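PDB 1VQS: hypothetical protein AGR_L_1239 from Agrobacterium tumefaciens str. C58, which is of unknown function but belongs to the NIPSNAP family and adopts a ferredoxin-like fold of the dimeric alpha-beta barrel group. Local coordinates for residues B[15-20]-B[103-108]. Sequence-based numbering, arbitrary orientation.
Sequences YEIRTY and ENKIMK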
ATOM      1  N   TYR B  15     -22.311 -10.713  -2.202  1.00 17.86           N
ATOM      2  CA  TYR B  15     -21.338 -11.314  -1.299  1.00 18.33           C
ATOM      3  C   TYR B  15     -20.529 -10.223  -0.638  1.00 19.60           C
ATOM      4  O   TYR B  15     -19.864  -9.439  -1.326  1.00 21.48           O
ATOM      5  CB  TYR B  15     -20.453 -12.310  -2.069  1.00 18.82           C
ATOM      6  CG  TYR B  15     -21.252 -13.534  -2.403  1.00 17.41           C
ATOM      7  CD1 TYR B  15     -22.079 -13.571  -3.516  1.00 18.79           C
ATOM      8  CD2 TYR B  15     -21.252 -14.639  -1.551  1.00 18.74           C
ATOM      9  CE1 TYR B  15     -22.866 -14.674  -3.767  1.00 20.22           C
ATOM     10  CE2 TYR B  15     -22.000 -15.772  -1.819  1.00 19.51           C
ATOM     11  CZ  TYR B  15     -22.831 -15.772  -2.927  1.00 18.35           C
ATOM     12  OH  TYR B  15     -23.611 -16.895  -3.171  1.00 20.83           O
ATOM     13  N   GLU B  16     -20.561 -10.183   0.687  1.00 19.22           N
ATOM     14  CA  GLU B  16     -19.721  -9.273   1.436  1.00 19.21           C
ATOM     15  C   GLU B  16     -18.522 -10.025   1.932  1.00 19.96           C
ATOM     16  O   GLU B  16     -18.654 -11.051   2.589  1.00 19.45           O
ATOM     17  CB  GLU B  16     -20.438  -8.711   2.641  1.00 19.60           C
ATOM     18  CG  GLU B  16     -19.572  -7.699   3.396  1.00 19.89           C
ATOM     19  CD  GLU B  16     -20.237  -7.127   4.638  1.00 22.32           C
ATOM     20  OE1 GLU B  16     -21.399  -7.510   4.934  1.00 21.03           O
ATOM     21  OE2 GLU B  16     -19.610  -6.267   5.335  1.00 21.69           O
ATOM     22  N   ILE B  17     -17.332  -9.528   1.606  1.00 17.89           N
ATOM     23  CA  ILE B  17     -16.095 -10.131   2.081  1.00 18.51           C
ATOM     24  C   ILE B  17     -15.473  -9.152   3.065  1.00 18.44           C
ATOM     25  O   ILE B  17     -15.198  -8.005   2.717  1.00 18.74           O
ATOM     26  CB  ILE B  17     -15.133 -10.398   0.918  1.00 18.08           C
ATOM     27  CG1 ILE B  17     -15.795 -11.331  -0.112  1.00 19.53           C
ATOM     28  CG2 ILE B  17     -13.784 -10.973   1.446  1.00 20.09           C
ATOM     29  CD1 ILE B  17     -14.872 -11.699  -1.282  1.00 21.22           C
ATOM     30  N   ARG B  18     -15.319  -9.615   4.310  1.00 19.17           N
ATOM     31  CA  ARG B  18     -14.760  -8.826   5.417  1.00 19.15           C
ATOM     32  C   ARG B  18     -13.376  -9.375   5.736  1.00 20.35           C
ATOM     33  O   ARG B  18     -13.238 -10.572   5.972  1.00 19.93           O
ATOM     34  CB  ARG B  18     -15.676  -8.918   6.637  1.00 18.58           C
ATOM     35  CG  ARG B  18     -17.050  -8.374   6.381  1.00 20.43           C
ATOM     36  CD  ARG B  18     -17.942  -8.377   7.586  1.00 22.56           C
ATOM     37  NE  ARG B  18     -17.491  -7.477   8.643  1.00 23.29           N
ATOM     38  CZ  ARG B  18     -17.828  -6.195   8.769  1.00 23.43           C
ATOM     39  NH1 ARG B  18     -18.563  -5.578   7.870  1.00 22.11           N
ATOM     40  NH2 ARG B  18     -17.386  -5.500   9.804  1.00 26.07           N
ATOM     41  N   THR B  19     -12.369  -8.508   5.760  1.00 19.60           N
ATOM     42  CA  THR B  19     -10.997  -8.920   5.931  1.00 19.16           C
ATOM     43  C   THR B  19     -10.442  -8.132   7.109  1.00 19.84           C
ATOM     44  O   THR B  19     -10.466  -6.896   7.113  1.00 20.63           O
ATOM     45  CB  THR B  19     -10.159  -8.643   4.653  1.00 19.98           C
ATOM     46  OG1 THR B  19     -10.742  -9.341   3.538  1.00 20.05           O
ATOM     47  CG2 THR B  19      -8.737  -9.118   4.864  1.00 21.86           C
ATOM     48  N   TYR B  20      -9.923  -8.856   8.111  1.00 17.85           N
ATOM     49  CA  TYR B  20      -9.353  -8.250   9.337  1.00 19.37           C
ATOM     50  C   TYR B  20      -7.902  -8.643   9.447  1.00 20.31           C
ATOM     51  O   TYR B  20      -7.561  -9.830   9.264  1.00 20.90           O
ATOM     52  CB  TYR B  20     -10.053  -8.738  10.620  1.00 22.35           C
ATOM     53  CG  TYR B  20     -11.552  -8.600  10.677  1.00 22.00           C
ATOM     54  CD1 TYR B  20     -12.198  -7.626   9.957  1.00 23.64           C
ATOM     55  CD2 TYR B  20     -12.326  -9.403  11.529  1.00 23.96           C
ATOM     56  CE1 TYR B  20     -13.575  -7.466  10.020  1.00 22.88           C
ATOM     57  CE2 TYR B  20     -13.705  -9.241  11.598  1.00 24.59           C
ATOM     58  CZ  TYR B  20     -14.310  -8.254  10.838  1.00 25.02           C
ATOM     59  OH  TYR B  20     -15.693  -8.061  10.838  1.00 24.60           O
ATOM     60  N   GLU B 103     -11.440  -4.113   6.673  1.00 20.42           N
ATOM     61  CA  GLU B 103     -12.107  -3.593   5.487  1.00 21.13           C
ATOM     62  C   GLU B 103     -13.182  -4.560   5.030  1.00 18.84           C
ATOM     63  O   GLU B 103     -13.154  -5.740   5.391  1.00 20.57           O
ATOM     64  CB  GLU B 103     -11.130  -3.333   4.367  1.00 23.08           C
ATOM     65  CG  GLU B 103     -10.467  -4.513   3.736  1.00 26.88           C
ATOM     66  CD  GLU B 103      -9.574  -4.057   2.548  1.00 30.34           C
ATOM     67  OE1 GLU B 103      -8.490  -3.520   2.810  1.00 39.17           O
ATOM     68  OE2 GLU B 103     -10.008  -4.197   1.374  1.00 44.55           O
ATOM     69  N   ASN B 104     -14.154  -4.035   4.268  1.00 18.38           N
ATOM     70  CA  ASN B 104     -15.132  -4.871   3.611  1.00 19.16           C
ATOM     71  C   ASN B 104     -15.333  -4.433   2.178  1.00 19.88           C
ATOM     72  O   ASN B 104     -15.005  -3.311   1.810  1.00 20.33           O
ATOM     73  CB  ASN B 104     -16.455  -4.941   4.391  1.00 19.41           C
ATOM     74  CG  ASN B 104     -17.146  -3.605   4.580  1.00 20.50           C
ATOM     75  OD1 ASN B 104     -16.540  -2.541   4.480  1.00 21.61           O
ATOM     76  ND2 ASN B 104     -18.460  -3.666   4.865  1.00 21.16           N
ATOM     77  N   LYS B 105     -15.879  -5.338   1.403  1.00 19.01           N
ATOM     78  CA  LYS B 105     -16.225  -5.063   0.003  1.00 17.79           C
ATOM     79  C   LYS B 105     -17.436  -5.902  -0.333  1.00 19.87           C
ATOM     80  O   LYS B 105     -17.680  -6.960   0.268  1.00 18.43           O
ATOM     81  CB  LYS B 105     -15.053  -5.369  -0.964  1.00 20.09           C
ATOM     82  CG  LYS B 105     -14.467  -6.757  -0.891  1.00 19.29           C
ATOM     83  CD  LYS B 105     -13.149  -6.858  -1.668  1.00 20.40           C
ATOM     84  CE  LYS B 105     -12.521  -8.235  -1.611  1.00 21.48           C
ATOM     85  NZ  LYS B 105     -11.124  -8.167  -2.229  1.00 21.87           N
ATOM     86  N   ILE B 106     -18.209  -5.397  -1.291  1.00 19.25           N
ATOM     87  CA  ILE B 106     -19.346  -6.115  -1.876  1.00 19.35           C
ATOM     88  C   ILE B 106     -18.988  -6.562  -3.290  1.00 19.92           C
ATOM     89  O   ILE B 106     -18.542  -5.758  -4.087  1.00 20.63           O
ATOM     90  CB  ILE B 106     -20.618  -5.255  -1.919  1.00 18.88           C
ATOM     91  CG1 ILE B 106     -20.999  -4.819  -0.495  1.00 20.59           C
ATOM     92  CG2 ILE B 106     -21.773  -5.986  -2.653  1.00 20.56           C
ATOM     93  CD1 ILE B 106     -21.519  -5.894   0.397  1.00 22.43           C
HETATM   94  N   MSE B 107     -19.191  -7.850  -3.578  1.00 19.33           N
HETATM   95  CA  MSE B 107     -18.911  -8.424  -4.874  1.00 20.16           C
HETATM   96  C   MSE B 107     -20.152  -9.193  -5.362  1.00 21.04           C
HETATM   97  O   MSE B 107     -21.043  -9.544  -4.562  1.00 20.51           O
HETATM   98  CB  MSE B 107     -17.611  -9.264  -4.783  1.00 23.68           C
HETATM   99  CG  MSE B 107     -16.290  -8.437  -4.219  1.00 22.81           C
HETATM  100 SE   MSE B 107     -14.852  -9.556  -4.450  1.00 36.06          SE
HETATM  101  CE  MSE B 107     -14.513  -9.226  -6.276  1.00 23.33           C
ATOM    102  N   LYS B 108     -20.236  -9.383  -6.671  1.00 19.19           N
ATOM    103  CA  LYS B 108     -21.323 -10.128  -7.292  1.00 18.38           C
ATOM    104  C   LYS B 108     -20.738 -11.409  -7.843  1.00 18.31           C
ATOM    105  O   LYS B 108     -19.567 -11.452  -8.184  1.00 19.03           O
ATOM    106  CB  LYS B 108     -21.938  -9.332  -8.435  1.00 19.55           C
ATOM    107  CG  LYS B 108     -22.762  -8.138  -8.023  1.00 23.28           C
ATOM    108  CD  LYS B 108     -23.560  -7.664  -9.241  1.00 27.21           C
ATOM    109  CE  LYS B 108     -24.291  -6.385  -8.969  1.00 33.72           C
ATOM    110  NZ  LYS B 108     -25.020  -5.976 -10.192  1.00 29.64           N
TER
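Glu16 and Asn104 meet on one face of an antiparallel strand pair, 15-20 against 103-108. Asn104 ND2 gives a nearly straight hydrogen bond to Glu16 OE2 (2.9 Å). It arrives from above the carboxylate plane, and the carboxylate and amide planes are 50° apart. Arg18 NH1 reaches Glu16 OE2 from the opposite face of the carboxylate, 2.8 Å away, in a salt bridge. Glu16 extends fully to get there, with CG anti to the backbone N (chi1 -177°). Arg18 lies alongside Asn104, and its NE donates to Tyr20 OH, so two in-plane partners fix the guanidinium. Glu16 OE1 forms a salt bridge with Arg75. Further along, Ile106 CD1 packs on Glu16 CB (3.8 Å).

On the other face, Ile17 and Lys105 run side by side. Ile17 CD1 touches selenium SE of Met107, a selenomethionine, at 3.8 Å. Lys105 NZ forms a salt bridge with Glu62 of a second subunit. Six backbone hydrogen bonds join Tyr15, Ile17 and Thr19 to Met107, Lys105 and Glu103.

Strand 14-22 is central in the ferredoxin-like sheet, between 62-69 and 99-109. Helix 72-84 covers the Glu16 face together with a third subunit, whose Glu56 and Gly58 also bond the Asn104 amide. Residues 106-108 pair antiparallel with a second-subunit strand, extending the sheet across the interface.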